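Local coordinates for protein 7,8-dihydro-6-hydroxymethylpterin pyrophosphokinase-dihydropteroate synthase (Plasmodium falciparum, PDB 6JWS) that probably catalyses two successive steps of folate biosynthesis, making the pterin diphosphate from hydroxymethyldihydropterin and ATP and then condensing it with 4-aminobenzoate to dihydropteroate, at residues N29-L34 and I375-D380; T36-V41 and L166-K171; V127-Y132 and H342-N347; N553-R558 and H595-Y600. The protein carries 1 engineered substitution. One frame throughout, in Å; residues are numbered along the deposited sequence.

Interactions 1 and 2 use successive turns of helix 30-44 and lie over the same antiparallel sheet, with centres about 14 Å apart. Both are buried, but interaction 2 is wholly aliphatic, while interaction 1 adds a backbone carbonyl and a water at an exposed aspartate. Interaction 3 lies at the periphery of the kinase part, its centre about 33 Å from that of the chain, and sets a helix start against a loop turn. Interaction 4 belongs to the synthase barrel: it is partly buried, and in it a leucine-tyrosine contact stands beside a carboxylate-hydroxyl bond. It is the one contact of the four with a direct hydrogen bond between its segments.

Interaction 1. Residues N29-L34 and I375-D380; sequences NAVLIL and IYVLKD
V31, on the first turn of helix 30-44, reaches into the bend of the chain that runs from V377 to D380. Its CB lies 3.6 Å from D380 O, so the branch point already rests against a backbone carbonyl. Beyond it the two methyls divide. CG1, set opposite the backbone N (chi1 179°), stays beside that same oxygen, with 3.9 Å between V31 CG1 and D380 O. CG2, on the other branch, is also close to the carbonyl but touches hydrocarbon as well: V31 CG2 meets V377 CG2 at 4.0 Å, the two valines extended toward each other, tip to tip. CB and both methyls of V31 therefore all lie within 4 Å of D380 O. A water bridges the two segments: it accepts the N-H of V31, its oxygen 3.3 Å from V31 N, and makes only a weak bond to D380 O. The water thus loosely links a helix-start amide, which has no acceptor one turn earlier within the helix, to the carbonyl that V31 packs against. The carboxylate of D380 leads away from the contact, and the residue is exposed, whereas V31 and V377 are buried. I382, in the short strand 382-384, also touches V31, while L34 one turn on faces L22 and T24 of strand 16-24. The contact thus sits where the start of helix 30-44 lies over the edge of the six-stranded antiparallel sheet, at strands 372-377 and 382-384.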
# COMPACT_ATOMS: atom_id res chain seq x y z
N ASN B 29 16.50 16.32 -25.13
CA ASN B 29 16.72 17.76 -25.05
C ASN B 29 15.42 18.53 -24.87
O ASN B 29 15.41 19.75 -25.01
CB ASN B 29 17.47 18.27 -26.29
CG ASN B 29 18.89 17.76 -26.34
OD1 ASN B 29 19.28 17.11 -27.31
ND2 ASN B 29 19.66 18.02 -25.29
N ALA B 30 14.33 17.83 -24.52
CA ALA B 30 13.01 18.46 -24.49
C ALA B 30 13.02 19.72 -23.62
O ALA B 30 12.48 20.75 -24.02
CB ALA B 30 11.97 17.47 -24.06
N VAL B 31 13.66 19.64 -22.44
CA VAL B 31 13.70 20.73 -21.48
C VAL B 31 14.50 21.90 -22.03
O VAL B 31 14.04 23.04 -21.95
CB VAL B 31 14.24 20.28 -20.10
CG1 VAL B 31 14.29 21.44 -19.12
CG2 VAL B 31 13.42 19.14 -19.53
N LEU B 32 15.70 21.63 -22.54
CA LEU B 32 16.58 22.69 -23.02
C LEU B 32 15.92 23.41 -24.19
O LEU B 32 15.91 24.64 -24.23
CB LEU B 32 17.95 22.09 -23.40
CG LEU B 32 18.92 23.01 -24.16
CD1 LEU B 32 19.33 24.23 -23.33
CD2 LEU B 32 20.15 22.23 -24.61
N ILE B 33 15.31 22.64 -25.11
CA ILE B 33 14.69 23.20 -26.29
C ILE B 33 13.55 24.11 -25.87
O ILE B 33 13.48 25.27 -26.29
CB ILE B 33 14.21 22.09 -27.26
CG1 ILE B 33 15.34 21.18 -27.77
CG2 ILE B 33 13.40 22.67 -28.42
CD1 ILE B 33 16.69 21.86 -27.88
N LEU B 34 12.66 23.60 -25.01
CA LEU B 34 11.44 24.33 -24.70
C LEU B 34 11.73 25.54 -23.82
O LEU B 34 11.11 26.59 -23.98
CB LEU B 34 10.38 23.38 -24.11
CG LEU B 34 9.84 22.35 -25.10
CD1 LEU B 34 9.15 21.19 -24.37
CD2 LEU B 34 8.89 22.99 -26.10
N ILE B 375 4.73 16.11 -16.66
CA ILE B 375 6.15 16.15 -16.34
C ILE B 375 6.43 17.30 -15.38
O ILE B 375 5.88 18.38 -15.54
CB ILE B 375 6.95 16.31 -17.65
CG1 ILE B 375 6.97 15.00 -18.46
CG2 ILE B 375 8.35 16.84 -17.38
CD1 ILE B 375 7.40 15.21 -19.91
N TYR B 376 7.37 17.09 -14.43
CA TYR B 376 7.94 18.20 -13.67
C TYR B 376 9.46 18.20 -13.86
O TYR B 376 10.02 17.19 -14.28
CB TYR B 376 7.52 18.14 -12.19
CG TYR B 376 8.17 17.03 -11.40
CD1 TYR B 376 7.68 15.74 -11.47
CD2 TYR B 376 9.29 17.25 -10.59
CE1 TYR B 376 8.24 14.70 -10.74
CE2 TYR B 376 9.87 16.21 -9.87
CZ TYR B 376 9.34 14.93 -9.94
OH TYR B 376 9.86 13.86 -9.26
N VAL B 377 10.12 19.33 -13.52
CA VAL B 377 11.57 19.41 -13.72
C VAL B 377 12.28 19.83 -12.43
O VAL B 377 11.93 20.83 -11.81
CB VAL B 377 11.94 20.31 -14.92
CG1 VAL B 377 13.45 20.45 -15.09
CG2 VAL B 377 11.32 19.81 -16.21
N LEU B 378 13.27 19.03 -12.01
CA LEU B 378 14.04 19.35 -10.82
C LEU B 378 15.26 20.19 -11.19
O LEU B 378 15.61 21.13 -10.48
CB LEU B 378 14.49 18.05 -10.15
CG LEU B 378 13.39 17.28 -9.44
CD1 LEU B 378 13.89 15.92 -8.96
CD2 LEU B 378 12.83 18.10 -8.28
N LYS B 379 15.94 19.80 -12.27
CA LYS B 379 17.16 20.48 -12.66
C LYS B 379 17.08 20.82 -14.15
O LYS B 379 16.65 21.92 -14.52
CB LYS B 379 18.39 19.66 -12.24
CG LYS B 379 19.73 20.34 -12.48
CD LYS B 379 20.94 19.43 -12.28
CE LYS B 379 22.21 20.02 -12.87
NZ LYS B 379 23.44 19.43 -12.30
N ASP B 380 17.43 19.84 -14.99
CA ASP B 380 17.46 20.05 -16.43
C ASP B 380 16.93 18.81 -17.17
O ASP B 380 17.04 18.73 -18.38
CB ASP B 380 18.85 20.52 -16.91
CG ASP B 380 20.02 19.64 -16.49
OD1 ASP B 380 19.79 18.45 -16.15
OD2 ASP B 380 21.18 20.15 -16.51
O HOH W 1 15.89 17.53 -21.36

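Interaction 2. Residues T36-V41 and L166-K171; sequences TALHLV and LTVVVK
L38 and V168 slide past one another in opposite directions, and their methyls come very close: L38 CD2 lies 3.3 Å from V168 CG1, tighter than ordinary van der Waals contact. L38 and L166 point their ends at each other, tip to tip, with L38 CD1 4.0 Å from L166 CD2. The same L166 methyl is also near L38 CD2, so the leucine fork spans L166 and V168, two strand residues that face the same side of the sheet. Chi1 of L38 (-78°) swings CG away from the carbonyl carbon and brings the fork over the strand, although its CB does not itself point there. V168 is twisted to -42° about chi1, short of a staggered value, with CG1 presented to the leucine and CG2 held between N and C. The axes of helix segment 36-41 and strand segment 166-171 run nearly parallel, 12° apart and 11.0 Å at closest approach. This is the first helix of a ferredoxin-like fold, as in other kinases of this family: it links strands 16-24 and 46-57 in a split beta-alpha-beta unit and lies over strand 163-172, which is placed between them. One turn on, V41 and V170 meet at a slant, V41 CG1 to V170 CG2 being 3.6 Å. Around L38 the pocket is completed by L22 of strand 16-24, I48 of strand 46-57 and the loop residue Y570. Next in sequence to V41 is E42, a calcium ligand, and the side chain of V170 ends about 7 Å from the calcium ion, which E99 and G46 also help to bind.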
# COMPACT_ATOMS: atom_id res chain seq x y z
N THR B 36 14.60 27.26 -23.91
CA THR B 36 15.25 28.21 -24.82
C THR B 36 14.18 29.04 -25.53
O THR B 36 14.27 30.27 -25.57
CB THR B 36 16.19 27.48 -25.80
OG1 THR B 36 17.23 26.80 -25.08
CG2 THR B 36 16.78 28.38 -26.86
N ALA B 37 13.14 28.37 -26.04
CA ALA B 37 12.02 29.06 -26.67
C ALA B 37 11.29 29.95 -25.66
O ALA B 37 10.88 31.05 -26.03
CB ALA B 37 11.07 28.07 -27.32
N LEU B 38 11.14 29.50 -24.40
CA LEU B 38 10.51 30.35 -23.40
C LEU B 38 11.29 31.66 -23.26
O LEU B 38 10.68 32.72 -23.21
CB LEU B 38 10.43 29.68 -22.02
CG LEU B 38 9.32 28.65 -21.82
CD1 LEU B 38 9.46 28.01 -20.44
CD2 LEU B 38 7.95 29.26 -21.97
N HIS B 39 12.62 31.56 -23.15
CA HIS B 39 13.48 32.72 -23.05
C HIS B 39 13.28 33.65 -24.25
O HIS B 39 13.09 34.84 -24.08
CB HIS B 39 14.95 32.31 -22.94
CG HIS B 39 15.29 31.64 -21.66
ND1 HIS B 39 15.04 32.23 -20.42
CD2 HIS B 39 15.91 30.46 -21.40
CE1 HIS B 39 15.46 31.43 -19.47
NE2 HIS B 39 15.99 30.33 -20.05
N LEU B 40 13.32 33.07 -25.46
CA LEU B 40 13.21 33.87 -26.68
C LEU B 40 11.85 34.54 -26.76
O LEU B 40 11.75 35.68 -27.22
CB LEU B 40 13.54 33.01 -27.90
CG LEU B 40 14.99 32.52 -27.93
CD1 LEU B 40 15.23 31.53 -29.06
CD2 LEU B 40 15.96 33.69 -28.03
N VAL B 41 10.81 33.86 -26.26
CA VAL B 41 9.48 34.45 -26.16
C VAL B 41 9.51 35.65 -25.20
O VAL B 41 8.96 36.70 -25.51
CB VAL B 41 8.41 33.40 -25.78
CG1 VAL B 41 7.07 34.03 -25.41
CG2 VAL B 41 8.23 32.33 -26.85
N LEU B 166 4.06 22.28 -24.19
CA LEU B 166 3.85 23.23 -23.12
C LEU B 166 3.12 24.42 -23.72
O LEU B 166 3.48 24.86 -24.81
CB LEU B 166 5.24 23.61 -22.60
CG LEU B 166 5.34 24.90 -21.80
CD1 LEU B 166 4.70 24.69 -20.45
CD2 LEU B 166 6.79 25.29 -21.62
N THR B 167 2.11 24.94 -23.01
CA THR B 167 1.50 26.21 -23.38
C THR B 167 2.03 27.35 -22.49
O THR B 167 2.58 27.10 -21.42
CB THR B 167 -0.03 26.13 -23.44
OG1 THR B 167 -0.58 25.75 -22.17
CG2 THR B 167 -0.54 25.26 -24.58
N VAL B 168 1.89 28.59 -22.99
CA VAL B 168 2.27 29.81 -22.30
C VAL B 168 1.25 30.90 -22.66
O VAL B 168 0.76 30.94 -23.78
CB VAL B 168 3.71 30.29 -22.60
CG1 VAL B 168 4.71 29.16 -22.62
CG2 VAL B 168 3.81 31.13 -23.86
N VAL B 169 0.94 31.76 -21.68
CA VAL B 169 0.23 33.00 -21.96
C VAL B 169 1.25 34.14 -21.95
O VAL B 169 2.08 34.24 -21.03
CB VAL B 169 -0.92 33.25 -20.97
CG1 VAL B 169 -1.61 34.57 -21.22
CG2 VAL B 169 -1.93 32.10 -20.92
N VAL B 170 1.20 34.98 -22.99
CA VAL B 170 2.09 36.12 -23.18
C VAL B 170 1.27 37.41 -23.20
O VAL B 170 0.26 37.52 -23.90
CB VAL B 170 2.93 35.95 -24.47
CG1 VAL B 170 3.96 37.05 -24.62
CG2 VAL B 170 3.64 34.62 -24.49
N LYS B 171 1.70 38.38 -22.39
CA LYS B 171 1.26 39.76 -22.56
C LYS B 171 2.24 40.40 -23.55
O LYS B 171 3.43 40.50 -23.24
CB LYS B 171 1.16 40.46 -21.21
CG LYS B 171 0.76 41.93 -21.19
CD LYS B 171 1.21 42.63 -19.88
CE LYS B 171 0.17 42.72 -18.77
NZ LYS B 171 0.78 42.86 -17.43

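Interaction 3. Residues V127-Y132 and H342-N347; sequences VNVENY and HNVLNN
V129 and V344 bring their CA atoms 5.7 Å apart where the first turn of helix 129-148 meets a type I beta turn from H342 to L345, closed by L345 N to H342 O at 3.1 Å. V129 lies over that turn: its CG1 is 4.2 Å from V344 CA, and its CG2 is near the carbonyl oxygen of N343. Y132, one turn along the helix, also reaches V344, the tyrosine crossing the valine at about a right angle with its CD2-CE2 side turned to both methyls. The closest of these carbon pairs is modelled nearer than carbon atoms can sit, so the fit is doubtful in detail. The off-staggered chi1 of V344 (144°) is one more reason to treat the placing of its methyls with caution. Three side-chain bonds within the segments hold the partners in shape. At the helix start N128 is the N-cap: its OD1 takes N131 N at 2.8 Å, almost head-on to the carbonyl, and also accepts from N131 ND2 in the carbonyl plane at 2.9 Å. In the turn, V344 N donates to H342 ND1 almost straight (175°), in the plane of the imidazole. The other ring nitrogen, H342 NE2, bonds to F217 O, and the Y132 hydroxyl to P319 O. The side chain of Y132 is about 4 Å from that of S317, a residue of the ATP pocket, and about 8 Å from the bound ATP. The contact thus joins the start of helix 129-148 to the loop between helices 327-336 and 349-364, with F213 of strand 208-214 meeting the H342 ring and strand 316-318 near Y132.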
# COMPACT_ATOMS: atom_id res chain seq x y z
N VAL B 127 -13.20 36.58 -39.57
CA VAL B 127 -14.25 35.74 -40.13
C VAL B 127 -15.32 35.50 -39.06
O VAL B 127 -15.08 35.74 -37.88
CB VAL B 127 -13.68 34.42 -40.73
CG1 VAL B 127 -12.90 34.66 -42.01
CG2 VAL B 127 -12.82 33.63 -39.74
N ASN B 128 -16.51 35.08 -39.49
CA ASN B 128 -17.58 34.71 -38.57
C ASN B 128 -17.35 33.28 -38.08
O ASN B 128 -16.52 32.56 -38.63
CB ASN B 128 -18.98 34.90 -39.18
CG ASN B 128 -19.16 34.17 -40.50
OD1 ASN B 128 -18.99 32.95 -40.60
ND2 ASN B 128 -19.51 34.92 -41.54
N VAL B 129 -18.13 32.88 -37.07
CA VAL B 129 -17.97 31.58 -36.44
C VAL B 129 -18.13 30.46 -37.47
O VAL B 129 -17.22 29.64 -37.62
CB VAL B 129 -18.92 31.39 -35.24
CG1 VAL B 129 -18.68 30.04 -34.56
CG2 VAL B 129 -18.78 32.52 -34.22
N GLU B 130 -19.26 30.43 -38.19
CA GLU B 130 -19.56 29.34 -39.11
C GLU B 130 -18.46 29.19 -40.17
O GLU B 130 -18.02 28.07 -40.43
CB GLU B 130 -20.97 29.42 -39.70
CG GLU B 130 -21.36 28.19 -40.54
CD GLU B 130 -21.29 26.79 -39.93
OE1 GLU B 130 -20.46 26.54 -39.02
OE2 GLU B 130 -22.07 25.91 -40.39
N ASN B 131 -18.01 30.31 -40.75
CA ASN B 131 -16.97 30.28 -41.77
C ASN B 131 -15.67 29.74 -41.18
O ASN B 131 -14.96 28.97 -41.84
CB ASN B 131 -16.77 31.64 -42.45
CG ASN B 131 -17.68 31.85 -43.65
OD1 ASN B 131 -17.27 31.62 -44.78
ND2 ASN B 131 -18.91 32.29 -43.41
N TYR B 132 -15.38 30.15 -39.94
CA TYR B 132 -14.20 29.68 -39.22
C TYR B 132 -14.22 28.16 -39.10
O TYR B 132 -13.25 27.49 -39.46
CB TYR B 132 -14.07 30.37 -37.86
CG TYR B 132 -13.02 29.75 -36.99
CD1 TYR B 132 -11.68 30.08 -37.15
CD2 TYR B 132 -13.35 28.80 -36.03
CE1 TYR B 132 -10.70 29.48 -36.37
CE2 TYR B 132 -12.38 28.19 -35.25
CZ TYR B 132 -11.05 28.54 -35.41
OH TYR B 132 -10.09 27.95 -34.65
N HIS B 342 -13.98 30.93 -25.59
CA HIS B 342 -13.92 31.69 -26.82
C HIS B 342 -15.25 31.55 -27.57
O HIS B 342 -15.99 30.60 -27.31
CB HIS B 342 -12.72 31.17 -27.62
CG HIS B 342 -12.27 32.02 -28.76
ND1 HIS B 342 -12.96 32.10 -29.95
CD2 HIS B 342 -11.17 32.79 -28.92
CE1 HIS B 342 -12.32 32.90 -30.78
NE2 HIS B 342 -11.21 33.34 -30.17
N ASN B 343 -15.53 32.48 -28.50
CA ASN B 343 -16.78 32.54 -29.25
C ASN B 343 -16.95 31.28 -30.11
O ASN B 343 -18.05 30.79 -30.32
CB ASN B 343 -16.80 33.72 -30.23
CG ASN B 343 -16.17 34.98 -29.69
OD1 ASN B 343 -16.75 35.67 -28.85
ND2 ASN B 343 -14.98 35.31 -30.17
N VAL B 344 -15.83 30.79 -30.62
CA VAL B 344 -15.77 29.64 -31.50
C VAL B 344 -15.99 28.34 -30.72
O VAL B 344 -16.32 27.31 -31.32
CB VAL B 344 -14.41 29.66 -32.21
CG1 VAL B 344 -13.82 28.28 -32.44
CG2 VAL B 344 -14.43 30.50 -33.48
N LEU B 345 -15.80 28.36 -29.40
CA LEU B 345 -15.82 27.12 -28.64
C LEU B 345 -17.23 26.88 -28.10
O LEU B 345 -17.93 27.82 -27.75
CB LEU B 345 -14.78 27.17 -27.53
CG LEU B 345 -13.32 27.25 -28.00
CD1 LEU B 345 -12.37 27.05 -26.84
CD2 LEU B 345 -13.04 26.22 -29.08
N ASN B 346 -17.61 25.59 -28.04
CA ASN B 346 -18.92 25.19 -27.57
C ASN B 346 -19.03 25.37 -26.05
O ASN B 346 -20.13 25.53 -25.52
CB ASN B 346 -19.24 23.74 -27.93
CG ASN B 346 -19.69 23.56 -29.36
OD1 ASN B 346 -20.18 24.50 -29.99
ND2 ASN B 346 -19.53 22.35 -29.88
N ASN B 347 -17.88 25.31 -25.37
CA ASN B 347 -17.86 25.34 -23.92
C ASN B 347 -16.49 25.81 -23.44
O ASN B 347 -15.57 26.02 -24.23
CB ASN B 347 -18.17 23.96 -23.34
CG ASN B 347 -19.08 24.01 -22.13
OD1 ASN B 347 -19.00 24.91 -21.28
ND2 ASN B 347 -19.97 23.02 -22.05

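Interaction 4. Residues N553-R558 and H595-Y600; sequences NYLEQR and HVYDEY
L555 and Y597 form the buried side of a contact on the outer layer of the synthase TIM barrel, where helix 547-564 faces the loop that follows helix 584-592. The leucine crosses the tyrosine at about a right angle, and L555 CD1 lies 3.9 Å from Y597 OH and 4.2 Å from Y597 CE1, so the methyl sits by the phenol end of the ring and approaches it obliquely. F574 of barrel strand 572-575 packs on L555 and stacks with the Y600 ring, while I551 of helix 547-564 and I576 flank Y597. The looser side is polar, and both of its residues are partly exposed. E556 runs out extended beyond CG (chi2 175°) and meets the hydroxyl end of Y600 at the edge of its ring. Y600 OH donates to E556 OE2, but the modelled 2.3 Å between these two atoms is too short to be taken literally. The carboxylate and ring planes are 84° apart, almost perpendicular. Beyond the contact, E599 makes a salt bridge with R374 of strand 372-377, and K386 NZ bonds to both Y597 O and Y600 O. The turn holding the two tyrosines is a type I beta turn, closed by Y600 N donating to Y597 O at 2.9 Å.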
# COMPACT_ATOMS: atom_id res chain seq x y z
N ASN B 553 -5.07 25.31 -0.67
CA ASN B 553 -5.44 26.59 -1.30
C ASN B 553 -4.31 27.60 -1.17
O ASN B 553 -4.01 28.32 -2.10
CB ASN B 553 -6.79 27.14 -0.82
CG ASN B 553 -7.96 26.32 -1.32
OD1 ASN B 553 -7.92 25.83 -2.45
ND2 ASN B 553 -8.99 26.14 -0.49
N TYR B 554 -3.64 27.65 -0.01
CA TYR B 554 -2.50 28.53 0.19
C TYR B 554 -1.39 28.29 -0.85
O TYR B 554 -0.94 29.22 -1.50
CB TYR B 554 -2.00 28.40 1.63
CG TYR B 554 -0.70 29.12 1.89
CD1 TYR B 554 0.52 28.48 1.67
CD2 TYR B 554 -0.68 30.42 2.40
CE1 TYR B 554 1.72 29.12 1.91
CE2 TYR B 554 0.52 31.06 2.69
CZ TYR B 554 1.71 30.41 2.45
OH TYR B 554 2.91 31.03 2.68
N LEU B 555 -0.96 27.03 -1.01
CA LEU B 555 0.08 26.63 -1.94
C LEU B 555 -0.30 26.94 -3.39
O LEU B 555 0.54 27.40 -4.16
CB LEU B 555 0.38 25.13 -1.72
CG LEU B 555 1.03 24.84 -0.36
CD1 LEU B 555 1.16 23.34 -0.10
CD2 LEU B 555 2.39 25.53 -0.26
N GLU B 556 -1.58 26.71 -3.75
CA GLU B 556 -2.08 27.00 -5.08
C GLU B 556 -2.05 28.51 -5.34
O GLU B 556 -1.67 28.94 -6.43
CB GLU B 556 -3.50 26.47 -5.27
CG GLU B 556 -3.54 24.94 -5.40
CD GLU B 556 -4.96 24.38 -5.47
OE1 GLU B 556 -5.82 24.81 -4.69
OE2 GLU B 556 -5.21 23.50 -6.31
N GLN B 557 -2.42 29.31 -4.33
CA GLN B 557 -2.30 30.76 -4.48
C GLN B 557 -0.84 31.15 -4.72
O GLN B 557 -0.55 31.96 -5.60
CB GLN B 557 -3.10 31.53 -3.40
CG GLN B 557 -4.62 31.53 -3.64
CD GLN B 557 -5.56 31.99 -2.53
OE1 GLN B 557 -6.55 31.31 -2.21
NE2 GLN B 557 -5.29 33.15 -1.94
N ARG B 558 0.11 30.53 -4.00
CA ARG B 558 1.52 30.86 -4.20
C ARG B 558 2.00 30.48 -5.60
O ARG B 558 2.73 31.24 -6.25
CB ARG B 558 2.45 30.18 -3.18
CG ARG B 558 2.23 30.61 -1.74
CD ARG B 558 2.23 32.13 -1.71
NE ARG B 558 3.53 32.74 -1.89
CZ ARG B 558 3.72 34.03 -2.16
NH1 ARG B 558 2.69 34.83 -2.36
NH2 ARG B 558 4.95 34.50 -2.30
N HIS B 595 -3.67 12.59 -0.95
CA HIS B 595 -4.19 12.36 -2.29
C HIS B 595 -4.60 13.68 -2.94
O HIS B 595 -4.65 13.78 -4.17
CB HIS B 595 -5.35 11.34 -2.23
CG HIS B 595 -6.57 11.89 -1.56
ND1 HIS B 595 -6.78 11.75 -0.18
CD2 HIS B 595 -7.61 12.60 -2.05
CE1 HIS B 595 -7.91 12.35 0.15
NE2 HIS B 595 -8.43 12.89 -0.98
N VAL B 596 -4.88 14.72 -2.12
CA VAL B 596 -5.32 15.98 -2.70
C VAL B 596 -4.21 16.62 -3.55
O VAL B 596 -4.50 17.57 -4.27
CB VAL B 596 -5.87 16.97 -1.66
CG1 VAL B 596 -7.08 16.45 -0.88
CG2 VAL B 596 -4.77 17.58 -0.77
N TYR B 597 -2.97 16.07 -3.49
CA TYR B 597 -1.82 16.55 -4.26
C TYR B 597 -1.50 15.66 -5.47
O TYR B 597 -0.40 15.76 -6.03
CB TYR B 597 -0.58 16.82 -3.38
CG TYR B 597 -0.83 17.88 -2.33
CD1 TYR B 597 -0.82 19.24 -2.65
CD2 TYR B 597 -1.17 17.54 -1.03
CE1 TYR B 597 -1.11 20.23 -1.71
CE2 TYR B 597 -1.47 18.51 -0.09
CZ TYR B 597 -1.44 19.86 -0.42
OH TYR B 597 -1.74 20.81 0.51
N ASP B 598 -2.46 14.83 -5.90
CA ASP B 598 -2.23 13.82 -6.92
C ASP B 598 -1.90 14.47 -8.27
O ASP B 598 -1.30 13.82 -9.11
CB ASP B 598 -3.44 12.88 -7.10
CG ASP B 598 -3.52 11.76 -6.07
OD1 ASP B 598 -2.56 11.60 -5.27
OD2 ASP B 598 -4.55 11.06 -6.05
N GLU B 599 -2.27 15.73 -8.46
CA GLU B 599 -1.99 16.45 -9.69
C GLU B 599 -0.70 17.27 -9.60
O GLU B 599 -0.34 17.91 -10.59
CB GLU B 599 -3.07 17.51 -9.94
CG GLU B 599 -4.47 16.95 -9.96
CD GLU B 599 -4.73 16.11 -11.19
OE1 GLU B 599 -4.77 16.69 -12.30
OE2 GLU B 599 -4.87 14.88 -11.04
N TYR B 600 -0.05 17.30 -8.43
CA TYR B 600 1.02 18.26 -8.21
C TYR B 600 2.32 17.57 -7.84
O TYR B 600 2.30 16.53 -7.19
CB TYR B 600 0.66 19.19 -7.04
CG TYR B 600 -0.51 20.10 -7.29
CD1 TYR B 600 -0.43 21.12 -8.22
CD2 TYR B 600 -1.66 20.02 -6.53
CE1 TYR B 600 -1.49 21.99 -8.41
CE2 TYR B 600 -2.73 20.88 -6.71
CZ TYR B 600 -2.66 21.86 -7.68
OH TYR B 600 -3.71 22.71 -7.87